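Local coordinates for SusD superfamily protein (Bacteroides fragilis NCTC 9343, PDB 3NQP) that probably binds glycans at the outer membrane and helps to deliver them for import, at residues N280-Y285 with T312-Y317; Y317-A322 with T356-N361. All blocks are in the same frame, centred on the assembly; numbering follows the deposited sequence.

Contact 1 (N280-Y285 with T312-Y317)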
ATOM      1  N   ASN A 280       0.040  -5.238 -13.367  1.00 12.86           N
ATOM      2  CA  ASN A 280      -1.083  -4.319 -13.418  1.00 11.75           C
ATOM      3  C   ASN A 280      -2.024  -4.612 -14.609  1.00 13.89           C
ATOM      4  O   ASN A 280      -3.207  -4.192 -14.602  1.00 13.50           O
ATOM      5  CB  ASN A 280      -0.632  -2.845 -13.360  1.00 10.42           C
ATOM      6  CG  ASN A 280      -0.189  -2.407 -11.959  1.00 13.51           C
ATOM      7  OD1 ASN A 280      -0.236  -3.210 -11.015  1.00 11.43           O
ATOM      8  ND2 ASN A 280       0.281  -1.131 -11.822  1.00  7.98           N
ATOM      9  N   GLY A 281      -1.542  -5.410 -15.582  1.00 11.99           N
ATOM     10  CA  GLY A 281      -2.414  -5.897 -16.683  1.00 10.08           C
ATOM     11  C   GLY A 281      -3.554  -6.797 -16.257  1.00  9.17           C
ATOM     12  O   GLY A 281      -4.554  -6.985 -16.993  1.00 10.60           O
ATOM     13  N   THR A 282      -3.422  -7.382 -15.070  1.00 10.57           N
ATOM     14  CA  THR A 282      -4.449  -8.269 -14.524  1.00 10.39           C
ATOM     15  C   THR A 282      -5.689  -7.572 -13.988  1.00  8.85           C
ATOM     16  O   THR A 282      -6.630  -8.255 -13.583  1.00  9.69           O
ATOM     17  CB  THR A 282      -3.889  -9.188 -13.374  1.00  7.45           C
ATOM     18  OG1 THR A 282      -3.506  -8.401 -12.260  1.00 11.77           O
ATOM     19  CG2 THR A 282      -2.647 -10.025 -13.852  1.00 13.48           C
ATOM     20  N   PHE A 283      -5.694  -6.234 -13.931  1.00  8.36           N
ATOM     21  CA  PHE A 283      -6.898  -5.475 -13.538  1.00  9.36           C
ATOM     22  C   PHE A 283      -7.621  -4.923 -14.782  1.00 11.96           C
ATOM     23  O   PHE A 283      -8.434  -4.004 -14.649  1.00 11.77           O
ATOM     24  CB  PHE A 283      -6.561  -4.261 -12.655  1.00  7.20           C
ATOM     25  CG  PHE A 283      -6.192  -4.594 -11.232  1.00  8.10           C
ATOM     26  CD1 PHE A 283      -4.997  -5.206 -10.931  1.00 10.31           C
ATOM     27  CD2 PHE A 283      -7.007  -4.185 -10.180  1.00 11.21           C
ATOM     28  CE1 PHE A 283      -4.672  -5.480  -9.588  1.00 11.25           C
ATOM     29  CE2 PHE A 283      -6.676  -4.444  -8.855  1.00  8.44           C
ATOM     30  CZ  PHE A 283      -5.518  -5.075  -8.565  1.00 13.99           C
ATOM     31  N   THR A 284      -7.285  -5.428 -15.972  1.00 12.06           N
ATOM     32  CA  THR A 284      -7.809  -4.844 -17.227  1.00  9.76           C
ATOM     33  C   THR A 284      -8.838  -5.740 -17.945  1.00 14.06           C
ATOM     34  O   THR A 284      -9.962  -5.936 -17.436  1.00 14.41           O
ATOM     35  CB  THR A 284      -6.667  -4.388 -18.150  1.00 10.27           C
ATOM     36  OG1 THR A 284      -5.906  -5.502 -18.649  1.00  7.83           O
ATOM     37  CG2 THR A 284      -5.754  -3.412 -17.387  1.00  8.75           C
ATOM     38  N   TYR A 285      -8.468  -6.272 -19.120  1.00 10.49           N
ATOM     39  CA  TYR A 285      -9.305  -7.194 -19.836  1.00  7.84           C
ATOM     40  C   TYR A 285      -8.385  -7.975 -20.825  1.00 12.63           C
ATOM     41  O   TYR A 285      -7.233  -7.571 -21.119  1.00 10.48           O
ATOM     42  CB  TYR A 285     -10.428  -6.456 -20.562  1.00  9.65           C
ATOM     43  CG  TYR A 285      -9.873  -5.331 -21.392  1.00  9.36           C
ATOM     44  CD1 TYR A 285      -9.620  -4.089 -20.816  1.00 12.24           C
ATOM     45  CD2 TYR A 285      -9.556  -5.514 -22.723  1.00 11.41           C
ATOM     46  CE1 TYR A 285      -9.072  -3.045 -21.552  1.00 14.73           C
ATOM     47  CE2 TYR A 285      -9.006  -4.442 -23.487  1.00 12.81           C
ATOM     48  CZ  TYR A 285      -8.757  -3.233 -22.888  1.00 14.50           C
ATOM     49  OH  TYR A 285      -8.186  -2.192 -23.606  1.00 12.51           O
ATOM     50  N   THR A 312      -2.162  -8.122 -23.828  1.00 10.29           N
ATOM     51  CA  THR A 312      -1.288  -8.228 -22.679  1.00 10.28           C
ATOM     52  C   THR A 312      -2.034  -8.380 -21.362  1.00 12.74           C
ATOM     53  O   THR A 312      -1.385  -8.554 -20.307  1.00 13.43           O
ATOM     54  CB  THR A 312      -0.344  -6.985 -22.581  1.00 13.02           C
ATOM     55  OG1 THR A 312      -1.124  -5.805 -22.351  1.00 11.65           O
ATOM     56  CG2 THR A 312       0.469  -6.791 -23.853  1.00 13.44           C
ATOM     57  N   GLY A 313      -3.370  -8.277 -21.398  1.00 11.14           N
ATOM     58  CA  GLY A 313      -4.179  -8.154 -20.180  1.00 10.13           C
ATOM     59  C   GLY A 313      -5.062  -9.329 -19.825  1.00 11.27           C
ATOM     60  O   GLY A 313      -5.277 -10.241 -20.631  1.00 11.75           O
ATOM     61  N   ASN A 314      -5.561  -9.317 -18.590  1.00 10.45           N
ATOM     62  CA  ASN A 314      -6.666 -10.137 -18.185  1.00 11.00           C
ATOM     63  C   ASN A 314      -7.428  -9.399 -17.096  1.00 11.48           C
ATOM     64  O   ASN A 314      -7.049  -8.288 -16.726  1.00 11.22           O
ATOM     65  CB  ASN A 314      -6.249 -11.607 -17.818  1.00  9.58           C
ATOM     66  CG  ASN A 314      -5.525 -11.723 -16.501  1.00 16.33           C
ATOM     67  OD1 ASN A 314      -5.840 -11.004 -15.581  1.00 21.21           O
ATOM     68  ND2 ASN A 314      -4.624 -12.745 -16.369  1.00 13.98           N
ATOM     69  N   GLN A 315      -8.551  -9.957 -16.671  1.00 11.55           N
ATOM     70  CA  GLN A 315      -9.311  -9.389 -15.565  1.00 13.35           C
ATOM     71  C   GLN A 315      -9.497 -10.446 -14.492  1.00 12.23           C
ATOM     72  O   GLN A 315     -10.516 -11.139 -14.418  1.00 10.28           O
ATOM     73  CB  GLN A 315     -10.666  -8.795 -15.985  1.00 13.63           C
ATOM     74  CG  GLN A 315     -11.190  -7.850 -14.873  1.00 11.38           C
ATOM     75  CD  GLN A 315     -12.433  -7.116 -15.245  1.00 11.94           C
ATOM     76  OE1 GLN A 315     -13.281  -7.669 -15.934  1.00 10.72           O
ATOM     77  NE2 GLN A 315     -12.591  -5.871 -14.741  1.00  8.59           N
ATOM     78  N   THR A 316      -8.452 -10.569 -13.694  1.00 10.83           N
ATOM     79  CA  THR A 316      -8.409 -11.485 -12.574  1.00 12.02           C
ATOM     80  C   THR A 316      -8.388 -10.773 -11.217  1.00 12.93           C
ATOM     81  O   THR A 316      -8.341 -11.417 -10.195  1.00 10.48           O
ATOM     82  CB  THR A 316      -7.183 -12.480 -12.701  1.00 12.36           C
ATOM     83  OG1 THR A 316      -5.973 -11.773 -12.971  1.00 11.58           O
ATOM     84  CG2 THR A 316      -7.431 -13.505 -13.858  1.00  9.16           C
ATOM     85  N   TYR A 317      -8.454  -9.451 -11.224  1.00 11.75           N
ATOM     86  CA  TYR A 317      -8.696  -8.630 -10.046  1.00 10.55           C
ATOM     87  C   TYR A 317      -9.630  -7.513 -10.505  1.00 13.25           C
ATOM     88  O   TYR A 317      -9.349  -6.858 -11.538  1.00 10.89           O
ATOM     89  CB  TYR A 317      -7.385  -7.972  -9.491  1.00  9.55           C
ATOM     90  CG  TYR A 317      -6.386  -8.994  -9.008  1.00 12.21           C
ATOM     91  CD1 TYR A 317      -5.488  -9.576  -9.894  1.00 13.57           C
ATOM     92  CD2 TYR A 317      -6.379  -9.434  -7.699  1.00 12.45           C
ATOM     93  CE1 TYR A 317      -4.609 -10.558  -9.500  1.00 10.17           C
ATOM     94  CE2 TYR A 317      -5.495 -10.405  -7.292  1.00 14.43           C
ATOM     95  CZ  TYR A 317      -4.596 -10.959  -8.190  1.00 13.48           C
ATOM     96  OH  TYR A 317      -3.739 -11.957  -7.809  1.00 15.91           O
TER
HETATM   97  O   HOH W   1     -10.330  -4.759 -12.878  1.00  9.80           O
HETATM   98  O   HOH W   2      -5.564  -7.864 -23.277  1.00 11.57           O

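Contact 2 (Y317-A322 with T356-N361). With EDO (1,2-ethanediol), chain E.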
ATOM      1  N   TYR A 317      -8.454  -9.451 -11.224  1.00 11.75           N
ATOM      2  CA  TYR A 317      -8.696  -8.630 -10.046  1.00 10.55           C
ATOM      3  C   TYR A 317      -9.630  -7.513 -10.505  1.00 13.25           C
ATOM      4  O   TYR A 317      -9.349  -6.858 -11.538  1.00 10.89           O
ATOM      5  CB  TYR A 317      -7.385  -7.972  -9.491  1.00  9.55           C
ATOM      6  CG  TYR A 317      -6.386  -8.994  -9.008  1.00 12.21           C
ATOM      7  CD1 TYR A 317      -5.488  -9.576  -9.894  1.00 13.57           C
ATOM      8  CD2 TYR A 317      -6.379  -9.434  -7.699  1.00 12.45           C
ATOM      9  CE1 TYR A 317      -4.609 -10.558  -9.500  1.00 10.17           C
ATOM     10  CE2 TYR A 317      -5.495 -10.405  -7.292  1.00 14.43           C
ATOM     11  CZ  TYR A 317      -4.596 -10.959  -8.190  1.00 13.48           C
ATOM     12  OH  TYR A 317      -3.739 -11.957  -7.809  1.00 15.91           O
ATOM     13  N   GLU A 318     -10.732  -7.316  -9.793  1.00  8.79           N
ATOM     14  CA  GLU A 318     -11.715  -6.303 -10.169  1.00 10.85           C
ATOM     15  C   GLU A 318     -12.426  -5.701  -8.967  1.00 11.97           C
ATOM     16  O   GLU A 318     -13.026  -6.408  -8.166  1.00  9.56           O
ATOM     17  CB  GLU A 318     -12.814  -6.868 -11.071  1.00 11.15           C
ATOM     18  CG  GLU A 318     -13.781  -5.754 -11.704  1.00  8.16           C
ATOM     19  CD  GLU A 318     -14.823  -6.374 -12.639  1.00 10.89           C
ATOM     20  OE1 GLU A 318     -14.783  -7.604 -12.829  1.00 12.33           O
ATOM     21  OE2 GLU A 318     -15.633  -5.615 -13.231  1.00 12.88           O
ATOM     22  N   TYR A 319     -12.460  -4.380  -8.921  1.00 11.44           N
ATOM     23  CA  TYR A 319     -13.212  -3.700  -7.883  1.00 12.44           C
ATOM     24  C   TYR A 319     -14.692  -3.783  -8.129  1.00 11.54           C
ATOM     25  O   TYR A 319     -15.165  -3.689  -9.271  1.00 10.96           O
ATOM     26  CB  TYR A 319     -12.802  -2.247  -7.782  1.00 10.83           C
ATOM     27  CG  TYR A 319     -11.404  -2.084  -7.254  1.00 11.55           C
ATOM     28  CD1 TYR A 319     -11.161  -2.099  -5.897  1.00 10.58           C
ATOM     29  CD2 TYR A 319     -10.332  -1.932  -8.111  1.00  9.15           C
ATOM     30  CE1 TYR A 319      -9.854  -1.982  -5.392  1.00  7.05           C
ATOM     31  CE2 TYR A 319      -9.002  -1.770  -7.608  1.00  8.67           C
ATOM     32  CZ  TYR A 319      -8.803  -1.824  -6.240  1.00 14.21           C
ATOM     33  OH  TYR A 319      -7.542  -1.703  -5.704  1.00 12.54           O
ATOM     34  N   ASN A 320     -15.444  -3.919  -7.040  1.00 11.72           N
ATOM     35  CA  ASN A 320     -16.906  -3.828  -7.100  1.00 12.23           C
ATOM     36  C   ASN A 320     -17.185  -2.487  -7.757  1.00 12.03           C
ATOM     37  O   ASN A 320     -16.499  -1.501  -7.478  1.00 10.48           O
ATOM     38  CB  ASN A 320     -17.434  -3.826  -5.677  1.00 14.20           C
ATOM     39  CG  ASN A 320     -18.915  -3.860  -5.595  1.00 18.41           C
ATOM     40  OD1 ASN A 320     -19.594  -2.890  -5.956  1.00 14.32           O
ATOM     41  ND2 ASN A 320     -19.456  -4.982  -5.093  1.00 15.32           N
ATOM     42  N   LYS A 321     -18.188  -2.435  -8.611  1.00 10.59           N
ATOM     43  CA  LYS A 321     -18.437  -1.225  -9.396  1.00 13.42           C
ATOM     44  C   LYS A 321     -18.872   0.000  -8.558  1.00 13.55           C
ATOM     45  O   LYS A 321     -18.784   1.144  -9.016  1.00 14.58           O
ATOM     46  CB  LYS A 321     -19.494  -1.533 -10.457  1.00 13.91           C
ATOM     47  CG  LYS A 321     -20.896  -1.792  -9.918  1.00 12.81           C
ATOM     48  CD  LYS A 321     -21.916  -2.022 -11.075  1.00 20.06           C
ATOM     49  CE  LYS A 321     -21.772  -3.491 -11.620  1.00 20.73           C
ATOM     50  NZ  LYS A 321     -22.736  -3.803 -12.709  1.00 20.16           N
ATOM     51  N   ALA A 322     -19.350  -0.245  -7.350  1.00 12.42           N
ATOM     52  CA  ALA A 322     -19.594   0.829  -6.374  1.00 11.94           C
ATOM     53  C   ALA A 322     -18.350   1.641  -6.039  1.00  9.99           C
ATOM     54  O   ALA A 322     -18.464   2.801  -5.623  1.00 10.43           O
ATOM     55  CB  ALA A 322     -20.225   0.268  -5.077  1.00 14.59           C
ATOM     56  N   THR A 356     -15.522  -2.456 -14.534  1.00 11.60           N
ATOM     57  CA  THR A 356     -14.585  -1.387 -14.430  1.00 10.85           C
ATOM     58  C   THR A 356     -13.211  -2.020 -14.520  1.00 13.24           C
ATOM     59  O   THR A 356     -13.041  -3.169 -14.138  1.00 11.90           O
ATOM     60  CB  THR A 356     -14.766  -0.604 -13.095  1.00  9.88           C
ATOM     61  OG1 THR A 356     -14.517  -1.490 -12.002  1.00  8.10           O
ATOM     62  CG2 THR A 356     -16.182   0.011 -12.992  1.00  7.84           C
ATOM     63  N   HIS A 357     -12.229  -1.230 -14.975  1.00 11.55           N
ATOM     64  CA  HIS A 357     -10.932  -1.707 -15.405  1.00 10.81           C
ATOM     65  C   HIS A 357      -9.876  -0.627 -15.085  1.00 10.43           C
ATOM     66  O   HIS A 357     -10.086   0.556 -15.341  1.00 12.17           O
ATOM     67  CB  HIS A 357     -11.004  -2.003 -16.923  1.00 14.03           C
ATOM     68  CG  HIS A 357     -12.237  -2.746 -17.335  1.00 11.16           C
ATOM     69  ND1 HIS A 357     -12.286  -4.121 -17.398  1.00 12.28           N
ATOM     70  CD2 HIS A 357     -13.470  -2.308 -17.716  1.00 15.20           C
ATOM     71  CE1 HIS A 357     -13.504  -4.499 -17.769  1.00 14.96           C
ATOM     72  NE2 HIS A 357     -14.231  -3.416 -17.995  1.00 10.44           N
ATOM     73  N   VAL A 358      -8.781  -1.019 -14.429  1.00 11.28           N
ATOM     74  CA  VAL A 358      -7.918  -0.037 -13.806  1.00  9.52           C
ATOM     75  C   VAL A 358      -6.813   0.377 -14.753  1.00  9.88           C
ATOM     76  O   VAL A 358      -5.971  -0.457 -15.165  1.00 10.41           O
ATOM     77  CB  VAL A 358      -7.318  -0.571 -12.448  1.00  5.32           C
ATOM     78  CG1 VAL A 358      -6.366   0.472 -11.844  1.00  9.18           C
ATOM     79  CG2 VAL A 358      -8.477  -0.897 -11.456  1.00  8.94           C
ATOM     80  N   ARG A 359      -6.810   1.674 -15.096  1.00 10.00           N
ATOM     81  CA  ARG A 359      -5.794   2.254 -15.949  1.00 11.59           C
ATOM     82  C   ARG A 359      -4.908   3.280 -15.214  1.00 13.85           C
ATOM     83  O   ARG A 359      -4.208   4.074 -15.851  1.00 11.62           O
ATOM     84  CB  ARG A 359      -6.466   2.912 -17.159  1.00 12.12           C
ATOM     85  CG  ARG A 359      -7.450   3.991 -16.793  1.00 13.57           C
ATOM     86  CD  ARG A 359      -7.803   4.831 -18.034  1.00 11.70           C
ATOM     87  NE  ARG A 359      -9.109   5.443 -17.864  1.00 10.34           N
ATOM     88  CZ  ARG A 359      -9.871   5.836 -18.882  1.00 11.00           C
ATOM     89  NH1 ARG A 359      -9.406   5.679 -20.110  1.00 13.88           N
ATOM     90  NH2 ARG A 359     -11.084   6.366 -18.669  1.00  9.82           N
ATOM     91  N   LYS A 360      -4.926   3.227 -13.880  1.00 13.36           N
ATOM     92  CA  LYS A 360      -4.224   4.180 -13.022  1.00 11.80           C
ATOM     93  C   LYS A 360      -2.734   4.218 -13.261  1.00 13.29           C
ATOM     94  O   LYS A 360      -2.142   5.297 -13.221  1.00 12.04           O
ATOM     95  CB  LYS A 360      -4.452   3.820 -11.549  1.00 12.22           C
ATOM     96  CG  LYS A 360      -3.982   4.906 -10.549  1.00 10.23           C
ATOM     97  CD  LYS A 360      -4.482   4.615  -9.129  1.00 11.48           C
ATOM     98  CE  LYS A 360      -3.877   5.581  -8.113  1.00 10.84           C
ATOM     99  NZ  LYS A 360      -4.549   5.472  -6.801  1.00 10.95           N
ATOM    100  N   ASN A 361      -2.133   3.050 -13.479  1.00 11.45           N
ATOM    101  CA  ASN A 361      -0.665   2.897 -13.412  1.00 11.15           C
ATOM    102  C   ASN A 361      -0.208   1.713 -14.295  1.00 13.38           C
ATOM    103  O   ASN A 361       0.432   0.787 -13.843  1.00 12.31           O
ATOM    104  CB  ASN A 361      -0.251   2.740 -11.936  1.00  9.17           C
ATOM    105  CG  ASN A 361       1.245   2.749 -11.715  1.00 10.17           C
ATOM    106  OD1 ASN A 361       1.991   3.461 -12.407  1.00 11.25           O
ATOM    107  ND2 ASN A 361       1.690   1.997 -10.697  1.00  7.24           N
TER
HETATM  108  C1  EDO E1005     -24.374  -6.442 -14.271  1.00 21.95           C
HETATM  109  O1  EDO E1005     -24.444  -5.027 -14.435  1.00 29.31           O
HETATM  110  C2  EDO E1005     -22.963  -7.003 -14.491  1.00 19.42           C
HETATM  111  O2  EDO E1005     -22.057  -6.676 -13.423  1.00 15.12           O
HETATM  112  O   HOH W   3     -16.464  -3.553 -11.589  1.00 12.20           O
HETATM  113  O   HOH W   4     -11.848  -2.808 -11.262  1.00 10.90           O
HETATM  114  O   HOH W   5     -15.074  -0.032  -9.378  1.00 12.19           O

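Contact 1 (N280-Y285 with T312-Y317)
The carbonyl oxygen of T282 takes two successive backbone N-H groups of the facing segment, T316 N at 2.9 Å and Y317 N at 3.2 Å. One residue earlier, G281 O is also gripped twice: N314 N reaches it at 3.0 Å from above the carbonyl plane (43° out of it), while T284 OG1 comes to the opposite face at 2.6 Å. That second bond depends on chi1 of T284 (67°), which sets the hydroxyl between the backbone N and the carbonyl carbon, turned back toward G281. In return N314 O accepts a weak bond from T284 N. Together these links tie the type I beta turn G281-T284 to an irregular loop segment, with F283 and Q315 forming a single beta bridge; both segments belong to the long loop region between strand 265-269 and helix 321-325 of the SusD-family chain. Side-chain oxygens are paired too: T316 OG1 donates to N314 OD1 at 2.7 Å, the hydroxyl of T282 bonds to S279 O, Y317 OH to N67, and Q315 OE1 accepts from D61 N. One water joins F283 O, Y317 O and Q315 NE2, and a second spans Y285 O and G313 N. Apolar contact is concentrated at F283, whose ring carries Y317 CB over its centre, 3.5 Å from the centroid and 9° off the normal, a CH-pi contact; the two rings are near parallel but slid apart, with little overlap. Helix 39-48 adds W40 and I44 against F283.

Contact 2 (Y317-A322 with T356-N361)
T356 OG1 is held by three waters, at 2.9 Å from the one that also contacts E318 OE2 and Y319 O, and at 3.1 Å from each of the other two. Of these, one accepts from Y319 N and the other donates to N320 O, so a single threonine hydroxyl is linked through solvent to three consecutive residues of the facing segment. Its chi1 of 62° points OG1 across the gap toward them, and CG2 lies loosely beside K321. The direct polar link is slight: T356 N gives a weak bond to E318 OE2 at 3.4 Å, though nearly straight at 159°. E318 extends fully to get there, CG anti to the backbone N (chi1 -171°). Apolar contact is just as sparse, V358 CG2 meeting the Y319 ring at its edge, in plane, 4.0 Å from CD2. Both side chains have firmer polar partners outside the two segments, E318 OE2 in S60 and the Y319 hydroxyl in E48 of helix 39-48. Beyond, N320 serves as N-cap of helix 321-325, its OD1 accepting A322 N at 3.0 Å in the carbonyl plane, on a lone pair. K321 NZ bonds to L353 O and, at 3.0 Å, to O2 of a 1,2-ethanediol probably left from crystallisation. The contact thus lays the lead-in to helix 321-325 beside the end of strand 351-358, whose antiparallel partner 338-344 packs F338 against T356 and V358.

Overall arrangement
Contacts 1 and 2 are both mainly buried, with partly exposed members, T282 and N314 in contact 1 and K321 in contact 2; their centres lie about 9 Å apart. Segment 312-317 runs straight on into 317-322, so Y317 belongs to both ranges but touches across contact 1 alone. Contact 1 joins two loop segments and buries more surface, 463 against 220 Å², largely through direct backbone bonds with an aromatic side chain packed alongside. Contact 2 sets a helix lead-in beside a strand end, where waters do most of the bridging and the one direct bond is weak. Probable hydrogen bonds, T284 O with H357 ND1 and N280 ND2 with N361 O, stitch 280-285 to 356-361. Helix 39-48 borders both, touching F283 and bonding Y319.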